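Local structure of ganglioside-induced differentiation-associated protein 2 (Homo sapiens, 4UML) at residues F125-V130 and Q160-V165. The protein is of uncertain function, but this part of it is a macro domain, a fold that in many relatives binds ADP-ribose or related nucleotides. Sequence-based numbering, arbitrary orientation.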
loop_
_atom_site.group_PDB
_atom_site.type_symbol
_atom_site.label_atom_id
_atom_site.label_comp_id
_atom_site.label_asym_id
_atom_site.label_seq_id
_atom_site.Cartn_x
_atom_site.Cartn_y
_atom_site.Cartn_z
ATOM N N PHE A 125 11.332 1.238 -6.793
ATOM C CA PHE A 125 11.164 2.357 -5.871
ATOM C C PHE A 125 10.556 1.928 -4.565
ATOM O O PHE A 125 9.887 0.917 -4.476
ATOM C CB PHE A 125 10.214 3.427 -6.442
ATOM C CG PHE A 125 10.651 4.029 -7.772
ATOM C CD1 PHE A 125 11.756 4.874 -7.851
ATOM C CD2 PHE A 125 9.898 3.824 -8.916
ATOM C CE1 PHE A 125 12.148 5.433 -9.073
ATOM C CE2 PHE A 125 10.245 4.414 -10.133
ATOM C CZ PHE A 125 11.375 5.219 -10.209
ATOM N N ILE A 126 10.775 2.745 -3.541
ATOM C CA ILE A 126 9.998 2.664 -2.318
ATOM C C ILE A 126 9.230 3.970 -2.275
ATOM O O ILE A 126 9.819 5.037 -2.526
ATOM C CB ILE A 126 10.880 2.573 -1.061
ATOM C CG1 ILE A 126 11.765 1.340 -1.101
ATOM C CG2 ILE A 126 10.035 2.476 0.210
ATOM C CD1 ILE A 126 12.962 1.424 -0.197
ATOM N N ILE A 127 7.934 3.885 -1.958
ATOM C CA ILE A 127 7.168 5.067 -1.598
ATOM C C ILE A 127 6.993 5.062 -0.073
ATOM O O ILE A 127 6.397 4.144 0.493
ATOM C CB ILE A 127 5.803 5.103 -2.322
ATOM C CG1 ILE A 127 6.038 5.172 -3.822
ATOM C CG2 ILE A 127 4.976 6.307 -1.829
ATOM C CD1 ILE A 127 4.807 4.889 -4.641
ATOM N N HIS A 128 7.539 6.082 0.589
ATOM C CA HIS A 128 7.462 6.193 2.019
ATOM C C HIS A 128 6.279 7.078 2.371
ATOM O O HIS A 128 6.092 8.163 1.776
ATOM C CB HIS A 128 8.753 6.814 2.554
ATOM C CG HIS A 128 9.995 6.108 2.109
ATOM N ND1 HIS A 128 10.583 5.103 2.846
ATOM C CD2 HIS A 128 10.737 6.231 0.983
ATOM C CE1 HIS A 128 11.649 4.649 2.209
ATOM N NE2 HIS A 128 11.776 5.328 1.080
ATOM N N THR A 129 5.492 6.640 3.338
ATOM C CA THR A 129 4.374 7.450 3.808
ATOM C C THR A 129 4.206 7.353 5.324
ATOM O O THR A 129 4.831 6.495 5.950
ATOM C CB THR A 129 3.090 7.020 3.074
ATOM O OG1 THR A 129 2.097 8.025 3.237
ATOM C CG2 THR A 129 2.586 5.662 3.558
ATOM N N VAL A 130 3.355 8.200 5.902
ATOM C CA VAL A 130 3.179 8.286 7.380
ATOM C C VAL A 130 1.692 8.371 7.720
ATOM O O VAL A 130 1.018 9.348 7.420
ATOM C CB VAL A 130 3.893 9.540 7.946
ATOM C CG1 VAL A 130 3.651 9.737 9.455
ATOM C CG2 VAL A 130 5.379 9.518 7.606
ATOM N N GLN A 160 4.842 8.703 -11.933
ATOM C CA GLN A 160 6.038 7.984 -12.367
ATOM C C GLN A 160 5.729 6.926 -13.406
ATOM O O GLN A 160 6.571 6.101 -13.670
ATOM C CB GLN A 160 6.727 7.312 -11.169
ATOM C CG GLN A 160 7.448 8.265 -10.247
ATOM C CD GLN A 160 8.590 8.956 -10.945
ATOM O OE1 GLN A 160 9.357 8.346 -11.702
ATOM N NE2 GLN A 160 8.692 10.236 -10.720
ATOM N N SER A 161 4.521 6.923 -13.963
ATOM C CA SER A 161 4.060 5.893 -14.875
ATOM C C SER A 161 4.378 4.489 -14.399
ATOM O O SER A 161 4.892 3.683 -15.156
ATOM C CB SER A 161 4.663 6.109 -16.287
ATOM O OG SER A 161 4.590 7.476 -16.655
ATOM N N MET A 162 4.054 4.167 -13.149
ATOM C CA MET A 162 4.373 2.833 -12.626
ATOM C C MET A 162 3.348 1.810 -13.059
ATOM O O MET A 162 2.169 2.092 -13.066
ATOM C CB MET A 162 4.447 2.859 -11.119
ATOM C CG MET A 162 5.400 3.905 -10.582
ATOM S SD MET A 162 5.562 3.636 -8.800
ATOM C CE MET A 162 6.569 5.008 -8.338
ATOM N N SER A 163 3.791 0.603 -13.385
ATOM C CA SER A 163 2.868 -0.456 -13.746
ATOM C C SER A 163 2.287 -1.243 -12.546
ATOM O O SER A 163 1.208 -1.835 -12.662
ATOM C CB SER A 163 3.545 -1.401 -14.740
ATOM O OG SER A 163 4.587 -2.121 -14.114
ATOM N N SER A 164 2.971 -1.237 -11.398
ATOM C CA SER A 164 2.446 -1.912 -10.208
ATOM C C SER A 164 2.924 -1.266 -8.918
ATOM O O SER A 164 4.016 -0.656 -8.858
ATOM C CB SER A 164 2.763 -3.403 -10.187
ATOM O OG SER A 164 4.143 -3.635 -10.174
ATOM N N VAL A 165 2.063 -1.366 -7.910
ATOM C CA VAL A 165 2.321 -0.849 -6.561
ATOM C C VAL A 165 1.983 -1.950 -5.538
ATOM O O VAL A 165 0.914 -2.564 -5.595
ATOM C CB VAL A 165 1.555 0.448 -6.251
ATOM C CG1 VAL A 165 1.872 0.979 -4.846
ATOM C CG2 VAL A 165 1.898 1.533 -7.270
#
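Beyond CG the side chain of M162 is fully extended (chi3 -175°), which carries its methyl CE straight out to the strand 125-129. There CE meets two residues of the same strand face: it lies 3.6 Å from F125 CD2, approaching the ring obliquely, and 4.1 Å from I127 CD1, where the two side chains reach toward each other tip to tip. I127 is likewise stretched at its end, CG1 lying beside the backbone N and the extended last bond carrying CD1 toward CE. The backbones themselves are not neighbours: the CA atoms of I127 and V165 are 9.1 Å apart, and no hydrogen bond joins the segments. In the mixed sheet of this macro domain strand 71-75 runs between them, pairing its backbone with F125 and I127, with A71 in touch with the side chains of F125, I127 and M162. Helix 139-159 links the two strands, packing V153 and L156 on I127; it ends in a Schellman motif, with S161 at positive phi as the C-prime residue and M162 N hydrogen-bonded to A157 O. Q160, just past the helix, bends at chi2 and crosses F125 at about a right angle, its amide plane 71° from the ring; OE1 stands 4.0 Å from F125 CZ, oblique to the ring, a loose approach with no hydrogen bond at the partly exposed margin of an otherwise apolar cluster.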